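Local atomic coordinates of methyl transferase from Methanosarcina acetivorans (Methanosarcina acetivorans, PDB entry 6MRO), a protein that probably transfers methyl groups from S-adenosylmethionine to an acceptor, and is seen here with S-adenosyl-L-homocysteine and calcium ions bound. Residues A47-K52 and R77-F83; F120-H125 and T161-F166. The protein carries 1 engineered substitution. All blocks are in the same frame, centred on the assembly; numbering follows the deposited sequence. Where two conformers were deposited one is given.

Contact 1. Residues A47-K52 and R77-F83; sequences AIMLAK and RHVKVNF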
loop_
_atom_site.group_PDB
_atom_site.type_symbol
_atom_site.label_atom_id
_atom_site.label_comp_id
_atom_site.label_asym_id
_atom_site.label_seq_id
_atom_site.Cartn_x
_atom_site.Cartn_y
_atom_site.Cartn_z
ATOM N N ALA A 47 -6.249 3.615 -5.108
ATOM C CA ALA A 47 -7.471 3.793 -4.330
ATOM C C ALA A 47 -8.659 4.042 -5.242
ATOM O O ALA A 47 -9.735 3.467 -5.045
ATOM C CB ALA A 47 -7.292 4.955 -3.349
ATOM N N ILE A 48 -8.466 4.871 -6.271
ATOM C CA ILE A 48 -9.537 5.138 -7.222
ATOM C C ILE A 48 -9.900 3.867 -7.975
ATOM O O ILE A 48 -11.075 3.590 -8.234
ATOM C CB ILE A 48 -9.121 6.283 -8.170
ATOM C CG1 ILE A 48 -9.085 7.608 -7.394
ATOM C CG2 ILE A 48 -10.076 6.376 -9.349
ATOM C CD1 ILE A 48 -8.427 8.761 -8.144
ATOM N N MET A 49 -8.903 3.060 -8.318
ATOM C CA MET A 49 -9.187 1.810 -9.012
ATOM C C MET A 49 -10.081 0.907 -8.165
ATOM O O MET A 49 -11.058 0.329 -8.668
ATOM C CB MET A 49 -7.870 1.121 -9.370
ATOM C CG MET A 49 -8.050 -0.084 -10.250
ATOM S SD MET A 49 -8.224 -1.535 -9.212
ATOM C CE MET A 49 -6.574 -1.669 -8.524
ATOM N N LEU A 50 -9.766 0.771 -6.881
ATOM C CA LEU A 50 -10.594 -0.053 -6.000
ATOM C C LEU A 50 -12.009 0.498 -5.916
ATOM O O LEU A 50 -12.986 -0.258 -5.915
ATOM C CB LEU A 50 -9.977 -0.114 -4.603
ATOM C CG LEU A 50 -8.755 -1.029 -4.468
ATOM C CD1 LEU A 50 -8.334 -1.177 -3.009
ATOM C CD2 LEU A 50 -9.065 -2.370 -5.075
ATOM N N ALA A 51 -12.128 1.831 -5.850
ATOM C CA ALA A 51 -13.432 2.476 -5.800
ATOM C C ALA A 51 -14.229 2.223 -7.070
ATOM O O ALA A 51 -15.449 2.031 -7.014
ATOM C CB ALA A 51 -13.253 3.980 -5.553
ATOM N N LYS A 52 -13.569 2.214 -8.234
ATOM C CA LYS A 52 -14.268 1.932 -9.485
ATOM C C LYS A 52 -14.586 0.452 -9.658
ATOM O O LYS A 52 -15.249 0.087 -10.634
ATOM C CB LYS A 52 -13.449 2.421 -10.691
ATOM C CG LYS A 52 -13.704 3.876 -11.076
ATOM C CD LYS A 52 -13.200 4.181 -12.485
ATOM C CE LYS A 52 -12.937 5.674 -12.673
ATOM N NZ LYS A 52 -14.178 6.465 -12.946
ATOM N N ARG A 77 -12.642 12.224 -11.912
ATOM C CA ARG A 77 -13.048 10.941 -12.466
ATOM C C ARG A 77 -14.374 10.440 -11.904
ATOM O O ARG A 77 -14.716 9.270 -12.115
ATOM C CB ARG A 77 -11.946 9.912 -12.237
ATOM C CG ARG A 77 -10.644 10.341 -12.873
ATOM C CD ARG A 77 -9.471 9.556 -12.346
ATOM N NE ARG A 77 -8.223 9.986 -12.970
ATOM C CZ ARG A 77 -7.046 9.396 -12.774
ATOM N NH1 ARG A 77 -6.950 8.351 -11.963
ATOM N NH2 ARG A 77 -5.964 9.860 -13.383
ATOM N N HIS A 78 -15.117 11.295 -11.197
ATOM C CA HIS A 78 -16.478 10.996 -10.746
ATOM C C HIS A 78 -16.518 9.740 -9.883
ATOM O O HIS A 78 -17.356 8.855 -10.064
ATOM C CB HIS A 78 -17.431 10.882 -11.936
ATOM C CG HIS A 78 -17.269 11.989 -12.929
ATOM N ND1 HIS A 78 -17.777 13.255 -12.719
ATOM C CD2 HIS A 78 -16.625 12.034 -14.119
ATOM C CE1 HIS A 78 -17.468 14.026 -13.747
ATOM N NE2 HIS A 78 -16.767 13.310 -14.609
ATOM N N VAL A 79 -15.643 9.687 -8.913
ATOM C CA VAL A 79 -15.568 8.558 -8.038
ATOM C C VAL A 79 -15.516 9.042 -6.604
ATOM O O VAL A 79 -14.946 10.022 -6.321
ATOM C CB VAL A 79 -14.309 7.731 -8.375
ATOM C CG1 VAL A 79 -14.142 6.616 -7.402
ATOM C CG2 VAL A 79 -14.350 7.199 -9.764
ATOM N N LYS A 80 -16.130 8.318 -5.697
ATOM C CA LYS A 80 -16.140 8.698 -4.332
ATOM C C LYS A 80 -15.097 7.931 -3.572
ATOM O O LYS A 80 -15.096 6.746 -3.604
ATOM C CB LYS A 80 -17.476 8.359 -3.692
ATOM C CG LYS A 80 -18.681 9.038 -4.290
ATOM C CD LYS A 80 -18.663 10.555 -4.130
ATOM C CE LYS A 80 -19.889 11.267 -4.655
ATOM N NZ LYS A 80 -19.736 12.736 -4.462
ATOM N N VAL A 81 -14.188 8.632 -2.923
ATOM C CA VAL A 81 -13.172 8.037 -2.103
ATOM C C VAL A 81 -12.986 8.928 -0.903
ATOM O O VAL A 81 -13.073 10.109 -1.046
ATOM C CB VAL A 81 -11.803 7.924 -2.780
ATOM C CG1 VAL A 81 -10.803 7.310 -1.829
ATOM C CG2 VAL A 81 -11.850 7.141 -4.048
ATOM N N ASN A 82 -12.725 8.346 0.262
ATOM C CA ASN A 82 -12.467 9.061 1.516
ATOM C C ASN A 82 -10.953 9.219 1.678
ATOM O O ASN A 82 -10.274 8.360 2.241
ATOM C CB ASN A 82 -13.106 8.295 2.672
ATOM C CG ASN A 82 -12.893 8.947 4.025
ATOM O OD1 ASN A 82 -12.957 10.162 4.170
ATOM N ND2 ASN A 82 -12.653 8.117 5.036
ATOM N N PHE A 83 -10.407 10.326 1.167
ATOM C CA PHE A 83 -8.973 10.600 1.251
ATOM C C PHE A 83 -8.691 11.456 2.479
ATOM O O PHE A 83 -9.314 12.513 2.663
ATOM C CB PHE A 83 -8.476 11.324 -0.005
ATOM C CG PHE A 83 -8.238 10.419 -1.184
ATOM C CD1 PHE A 83 -7.292 9.407 -1.126
ATOM C CD2 PHE A 83 -8.956 10.594 -2.360
ATOM C CE1 PHE A 83 -7.071 8.579 -2.216
ATOM C CE2 PHE A 83 -8.741 9.782 -3.448
ATOM C CZ PHE A 83 -7.796 8.766 -3.377
#
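V79 places its two methyls against different residues of 47-52. With CG1 anti to the backbone N (chi1 175°), that methyl presses on A51 CB at 3.3 Å, closer than two methyl carbons normally pack. V81 CG2 meets the same A51 CB, at 3.8 Å, beside the V79 methyl. In one of its two modelled conformers, K52 lays the end of its chain against V79 CG2, crossing the valine at about a right angle, and bends at chi4 (-80°), bringing NZ to R77 O at 3.0 Å; in that copy the bond lies in the carbonyl plane with a C=O...N angle of 153°. This carbonyl belongs to the residue just past helix 64-76, which ends in a Schellman motif with H78 as C-prime. Helix 64-76 is the connecting helix of the beta-alpha-beta crossover from strand 56-61 to strand 82-85, so 77-83 leads from it to the sheet's edge, alongside helix 45-51 of the Rossmann-like methyltransferase domain. V81 CG1 sits 3.5 Å above the plane of the F83 ring, over its centre. I48 CG1 approaches that ring at its edge, 4.4 Å from F83 CZ, whereas A47 CB reaches F83 CE1 obliquely at 3.8 Å. R77, extended from CG to NE, crosses I48 at about a right angle, with NH1 4.1 Å from I48 CD1; its guanidinium is salt-bridged to E45.

Contact 2. Residues F120-H125 and T161-F166; sequences FTRHVH and TFSPLF
F120 meets F162 rim to rim: F120 CE1 lies 4.2 Å from F162 CZ, each atom near the plane of the other ring. T121, the next residue, lies at the centre of the contact. Its OG1 stands between the backbone N and the carbonyl carbon, where it bonds to L118 O, and CG2 is thereby directed across to T161 CG2 at 3.7 Å and F162 CE2 at 3.9 Å. L165 CD1 rests on the polar side of the same threonine, 3.8 Å from T121 OG1, the two side chains crossing at about a right angle. These residues join helix 114-127 to the end of helix 155-162 within a class I methyltransferase-like fold, and both helices pack on strand 132-139, F120 and V124 through Y134 and F162 through Y134 and M136. V124 CG1 comes obliquely to the F166 ring, 4.0 Å from F166 CZ. At the end of the segment H125 has CG anti to its N (chi1 173°), which turns the imidazole edge toward the face of F166 in a T-shaped pair, ring centroids 5.7 Å apart and planes at 83°. L165 CD2 covers one imidazole face, and H125 ND1 donates a weak, strongly bent bond (N-H...O 121°) to L165 O at 3.2 Å. An alanine here, stripped of the ring, is likely to leave the F166 face without its edge partner and L165 O without this weak donor. F166 CZ also reaches the backbone, 3.7 Å from H125 CA.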
loop_
_atom_site.group_PDB
_atom_site.type_symbol
_atom_site.label_atom_id
_atom_site.label_comp_id
_atom_site.label_asym_id
_atom_site.label_seq_id
_atom_site.Cartn_x
_atom_site.Cartn_y
_atom_site.Cartn_z
ATOM N N PHE A 120 4.038 -0.727 12.970
ATOM C CA PHE A 120 3.317 -0.726 11.700
ATOM C C PHE A 120 2.447 -1.972 11.565
ATOM O O PHE A 120 1.241 -1.876 11.312
ATOM C CB PHE A 120 4.324 -0.619 10.557
ATOM C CG PHE A 120 3.720 -0.728 9.185
ATOM C CD1 PHE A 120 3.751 -1.931 8.503
ATOM C CD2 PHE A 120 3.150 0.380 8.568
ATOM C CE1 PHE A 120 3.221 -2.037 7.226
ATOM C CE2 PHE A 120 2.614 0.278 7.287
ATOM C CZ PHE A 120 2.656 -0.939 6.619
ATOM N N THR A 121 3.039 -3.155 11.754
ATOM C CA THR A 121 2.267 -4.388 11.629
ATOM C C THR A 121 1.088 -4.401 12.597
ATOM O O THR A 121 -0.011 -4.841 12.239
ATOM C CB THR A 121 3.153 -5.618 11.868
ATOM O OG1 THR A 121 3.697 -5.590 13.199
ATOM C CG2 THR A 121 4.283 -5.675 10.873
ATOM N N ARG A 122 1.286 -3.918 13.811
ATOM C CA ARG A 122 0.205 -3.945 14.790
ATOM C C ARG A 122 -0.958 -3.051 14.418
ATOM O O ARG A 122 -2.068 -3.397 14.628
ATOM C CB ARG A 122 0.686 -3.690 16.231
ATOM C CG ARG A 122 -0.451 -3.655 17.274
ATOM C CD ARG A 122 -0.515 -4.837 18.281
ATOM N NE ARG A 122 -1.799 -5.014 19.018
ATOM C CZ ARG A 122 -2.008 -4.752 20.314
ATOM N NH1 ARG A 122 -1.035 -4.300 21.079
ATOM N NH2 ARG A 122 -3.196 -4.929 20.849
ATOM N N HIS A 123 -0.670 -1.892 13.862
ATOM C CA HIS A 123 -1.751 -0.990 13.481
ATOM C C HIS A 123 -2.523 -1.524 12.287
ATOM O O HIS A 123 -3.757 -1.446 12.255
ATOM C CB HIS A 123 -1.193 0.403 13.184
ATOM C CG HIS A 123 -1.152 1.285 14.386
ATOM N ND1 HIS A 123 -0.075 1.323 15.245
ATOM C CD2 HIS A 123 -2.083 2.116 14.912
ATOM C CE1 HIS A 123 -0.332 2.162 16.232
ATOM N NE2 HIS A 123 -1.544 2.655 16.055
ATOM N N VAL A 124 -1.812 -2.052 11.288
ATOM C CA VAL A 124 -2.480 -2.668 10.149
ATOM C C VAL A 124 -3.342 -3.836 10.611
ATOM O O VAL A 124 -4.506 -3.975 10.209
ATOM C CB VAL A 124 -1.444 -3.113 9.100
ATOM C CG1 VAL A 124 -2.127 -3.922 8.009
ATOM C CG2 VAL A 124 -0.713 -1.898 8.522
ATOM N N HIS A 125 -2.774 -4.698 11.470
ATOM C CA HIS A 125 -3.513 -5.842 11.994
ATOM C C HIS A 125 -4.776 -5.391 12.719
ATOM O O HIS A 125 -5.838 -5.994 12.556
ATOM C CB HIS A 125 -2.611 -6.662 12.932
ATOM C CG HIS A 125 -3.315 -7.768 13.660
ATOM N ND1 HIS A 125 -3.360 -9.063 13.186
ATOM C CD2 HIS A 125 -3.969 -7.782 14.845
ATOM C CE1 HIS A 125 -4.034 -9.822 14.035
ATOM N NE2 HIS A 125 -4.409 -9.070 15.055
ATOM N N THR A 161 8.506 -10.476 9.209
ATOM C CA THR A 161 7.759 -9.290 9.622
ATOM C C THR A 161 6.275 -9.578 9.809
ATOM O O THR A 161 5.672 -9.133 10.793
ATOM C CB THR A 161 7.943 -8.180 8.587
ATOM O OG1 THR A 161 9.329 -7.827 8.503
ATOM C CG2 THR A 161 7.124 -6.962 8.956
ATOM N N PHE A 162 5.656 -10.305 8.878
ATOM C CA PHE A 162 4.197 -10.400 8.877
ATOM C C PHE A 162 3.645 -11.723 9.406
ATOM O O PHE A 162 2.450 -11.785 9.722
ATOM C CB PHE A 162 3.663 -10.128 7.465
ATOM C CG PHE A 162 3.860 -8.700 7.032
ATOM C CD1 PHE A 162 4.874 -8.355 6.148
ATOM C CD2 PHE A 162 3.056 -7.702 7.543
ATOM C CE1 PHE A 162 5.066 -7.031 5.778
ATOM C CE2 PHE A 162 3.246 -6.374 7.174
ATOM C CZ PHE A 162 4.245 -6.045 6.290
ATOM N N SER A 163 4.466 -12.771 9.505
ATOM C CA SER A 163 3.994 -14.019 10.104
ATOM C C SER A 163 3.509 -13.881 11.542
ATOM O O SER A 163 2.557 -14.597 11.906
ATOM C CB SER A 163 5.089 -15.090 10.039
ATOM O OG SER A 163 5.126 -15.709 8.770
ATOM N N PRO A 164 4.111 -13.061 12.414
ATOM C CA PRO A 164 3.640 -13.029 13.818
ATOM C C PRO A 164 2.170 -12.679 13.984
ATOM O O PRO A 164 1.516 -13.209 14.894
ATOM C CB PRO A 164 4.536 -11.968 14.466
ATOM C CG PRO A 164 5.793 -12.057 13.713
ATOM C CD PRO A 164 5.378 -12.302 12.289
ATOM N N LEU A 165 1.629 -11.802 13.140
ATOM C CA LEU A 165 0.241 -11.385 13.253
ATOM C C LEU A 165 -0.632 -11.814 12.080
ATOM O O LEU A 165 -1.859 -11.709 12.179
ATOM C CB LEU A 165 0.156 -9.858 13.412
ATOM C CG LEU A 165 0.823 -9.256 14.653
ATOM C CD1 LEU A 165 0.836 -7.742 14.540
ATOM C CD2 LEU A 165 0.105 -9.686 15.915
ATOM N N PHE A 166 -0.051 -12.298 10.983
ATOM C CA PHE A 166 -0.815 -12.601 9.780
ATOM C C PHE A 166 -0.550 -14.018 9.308
ATOM O O PHE A 166 0.513 -14.598 9.567
ATOM C CB PHE A 166 -0.477 -11.645 8.630
ATOM C CG PHE A 166 -0.807 -10.209 8.918
ATOM C CD1 PHE A 166 0.089 -9.407 9.601
ATOM C CD2 PHE A 166 -2.022 -9.668 8.521
ATOM C CE1 PHE A 166 -0.220 -8.088 9.883
ATOM C CE2 PHE A 166 -2.327 -8.353 8.799
ATOM C CZ PHE A 166 -1.424 -7.561 9.466
#

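Overall arrangement
From the N terminus, the chain passes helices 2-6 and 20-27 and strand 35-39 before helix 45-51 opens contact 1. Strand 56-61 and helix 64-76 follow, and contact 1 closes this 24-residue loop as the chain enters edge strand 82-85. After strand 100-106, helix 114-127 opens contact 2. Its 35-residue loop carries strand 132-139 and the calcium-binding residues, and closes just before strand 167-177, the other edge. The two loops stand in series, neither nesting nor crossing. Their centres lie about 26 Å apart (nearest atoms about 13 Å), on opposite sides of the chain's centre: contact 1 joins helix 45-51 to the run into strand 82-85, contact 2 helix 114-127 to the end of helix 155-162.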